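Local atomic coordinates of epidermin biosynthesis protein EpiD (Staphylococcus aureus, PDB entry 3QJG), a protein that probably acts as an FMN-dependent decarboxylase that oxidatively removes the C-terminal carboxyl group of the precursor peptide during biosynthesis of the lantibiotic epidermin. Residues I10-S15 with I82-S87. Sequence-based numbering, arbitrary orientation.
Sequences ICLCGS and ILPATS. With FMN (flavin mononucleotide), chain M.
The side chain of C13 wedges between I82 and T86: its SG lies 3.6 Å from I82 CG2, while its CB packs against the methyl of T86. SG stands anti to the carbonyl carbon (chi1 -64°), which brings the sulfur alongside I82. C11 and I82 form a parallel bridge with both side chains on one face of the sheet, and L83 N donates to C11 O at 2.9 Å with a 153° N-H...O angle. Next comes P84, reached through a cis peptide bond; P84 O accepts a weak bond from C13 N at 3.3 Å, and in the proline ring CD touches L12 CD2 and CG touches S15 CB.

Beyond this corner both segments bind FMN. G14 N donates to FMN O3P at 2.9 Å and T86 OG1 to FMN O2P at 2.6 Å, T86 OG1 also capping T89 N at the start of helix 87-94. S15 OG donates to flavin O4 and S87 N to O2 (2.9 Å), fixing the two carbonyls of the pyrimidine ring from separate segments. C98 O and T104 OG1 of the second subunit also hydrogen-bond to the FMN. Cofactor binding at the C-terminal ends of adjacent parallel strands is characteristic of the Rossmann-like flavoprotein fold of the HFCD family.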
# COMPACT_ATOMS: atom_id res chain seq x y z
N ILE A 10 -31.44 -4.29 -15.00
CA ILE A 10 -30.59 -4.52 -16.16
C ILE A 10 -29.30 -5.17 -15.71
O ILE A 10 -28.62 -4.65 -14.86
CB ILE A 10 -30.22 -3.22 -16.89
CG1 ILE A 10 -31.47 -2.48 -17.35
CG2 ILE A 10 -29.30 -3.50 -18.09
CD1 ILE A 10 -31.24 -0.95 -17.52
N CYS A 11 -28.98 -6.30 -16.30
CA CYS A 11 -27.73 -6.98 -16.06
C CYS A 11 -26.75 -6.68 -17.19
O CYS A 11 -27.00 -7.05 -18.30
CB CYS A 11 -28.01 -8.48 -15.90
SG CYS A 11 -29.21 -8.82 -14.54
N LEU A 12 -25.63 -6.01 -16.91
CA LEU A 12 -24.65 -5.64 -17.94
C LEU A 12 -23.52 -6.65 -17.99
O LEU A 12 -22.98 -6.96 -16.97
CB LEU A 12 -23.98 -4.33 -17.57
CG LEU A 12 -24.83 -3.11 -17.46
CD1 LEU A 12 -23.99 -1.97 -17.00
CD2 LEU A 12 -25.43 -2.92 -18.83
N CYS A 13 -23.10 -7.06 -19.15
CA CYS A 13 -21.99 -7.98 -19.25
C CYS A 13 -20.76 -7.30 -19.91
O CYS A 13 -20.83 -6.12 -20.32
CB CYS A 13 -22.43 -9.20 -20.01
SG CYS A 13 -23.75 -10.19 -19.26
N GLY A 14 -19.68 -8.05 -20.05
CA GLY A 14 -18.40 -7.58 -20.60
C GLY A 14 -18.29 -7.40 -22.11
O GLY A 14 -17.69 -8.22 -22.86
N SER A 15 -18.82 -6.28 -22.56
CA SER A 15 -18.93 -5.94 -23.98
C SER A 15 -18.91 -4.43 -24.08
O SER A 15 -19.38 -3.75 -23.16
CB SER A 15 -20.29 -6.47 -24.53
OG SER A 15 -20.56 -6.10 -25.86
N ILE A 82 -30.86 -9.33 -19.40
CA ILE A 82 -29.44 -9.27 -19.60
C ILE A 82 -29.14 -8.49 -20.91
O ILE A 82 -29.45 -8.95 -22.02
CB ILE A 82 -28.80 -10.66 -19.58
CG1 ILE A 82 -29.37 -11.50 -18.44
CG2 ILE A 82 -27.30 -10.51 -19.44
CD1 ILE A 82 -28.82 -12.87 -18.37
N LEU A 83 -28.55 -7.31 -20.77
CA LEU A 83 -28.33 -6.42 -21.92
C LEU A 83 -27.10 -5.53 -21.69
O LEU A 83 -27.10 -4.71 -20.74
CB LEU A 83 -29.57 -5.54 -22.17
CG LEU A 83 -29.54 -4.85 -23.53
CD1 LEU A 83 -30.91 -4.42 -24.01
CD2 LEU A 83 -28.56 -3.68 -23.55
N PRO A 84 -26.06 -5.69 -22.51
CA PRO A 84 -25.79 -6.74 -23.52
C PRO A 84 -25.44 -8.05 -22.84
O PRO A 84 -24.79 -8.03 -21.80
CB PRO A 84 -24.55 -6.24 -24.23
CG PRO A 84 -23.87 -5.32 -23.18
CD PRO A 84 -24.96 -4.71 -22.42
N ALA A 85 -25.77 -9.17 -23.49
CA ALA A 85 -25.57 -10.47 -22.97
C ALA A 85 -24.46 -11.06 -23.77
O ALA A 85 -24.64 -11.23 -24.98
CB ALA A 85 -26.85 -11.36 -23.11
N THR A 86 -23.35 -11.38 -23.08
CA THR A 86 -22.23 -12.09 -23.62
C THR A 86 -22.54 -13.54 -23.77
O THR A 86 -23.39 -14.10 -23.04
CB THR A 86 -21.00 -12.02 -22.70
OG1 THR A 86 -21.34 -12.45 -21.37
CG2 THR A 86 -20.44 -10.61 -22.66
N SER A 87 -21.80 -14.15 -24.69
CA SER A 87 -21.81 -15.57 -24.80
C SER A 87 -21.49 -16.32 -23.48
O SER A 87 -22.16 -17.32 -23.16
CB SER A 87 -20.82 -15.99 -25.87
OG SER A 87 -21.07 -17.30 -26.22
N1 FMN M . -17.92 -11.03 -25.30
C2 FMN M . -19.20 -11.18 -25.78
O2 FMN M . -19.77 -12.25 -25.63
N3 FMN M . -19.81 -10.17 -26.45
C4 FMN M . -19.18 -8.98 -26.66
O4 FMN M . -19.80 -8.15 -27.28
C4A FMN M . -17.88 -8.79 -26.20
N5 FMN M . -17.20 -7.60 -26.38
C5A FMN M . -15.96 -7.45 -25.86
C6 FMN M . -15.26 -6.27 -26.08
C7 FMN M . -13.99 -6.11 -25.55
C7M FMN M . -13.21 -4.84 -25.74
C8 FMN M . -13.42 -7.15 -24.82
C8M FMN M . -12.02 -7.07 -24.26
C9 FMN M . -14.09 -8.35 -24.64
C9A FMN M . -15.37 -8.50 -25.15
N10 FMN M . -16.03 -9.72 -24.99
C10 FMN M . -17.28 -9.84 -25.50
C1' FMN M . -15.46 -10.90 -24.24
C2' FMN M . -16.08 -11.01 -22.85
O2' FMN M . -15.98 -9.74 -22.16
C3' FMN M . -15.40 -12.14 -22.18
O3' FMN M . -15.69 -13.40 -22.83
C4' FMN M . -15.78 -12.21 -20.70
O4' FMN M . -15.24 -13.38 -20.10
C5' FMN M . -17.25 -12.33 -20.47
O5' FMN M . -17.44 -12.15 -19.08
P FMN M . -18.90 -11.83 -18.47
O1P FMN M . -18.86 -12.25 -17.03
O2P FMN M . -19.92 -12.61 -19.24
O3P FMN M . -19.28 -10.42 -18.35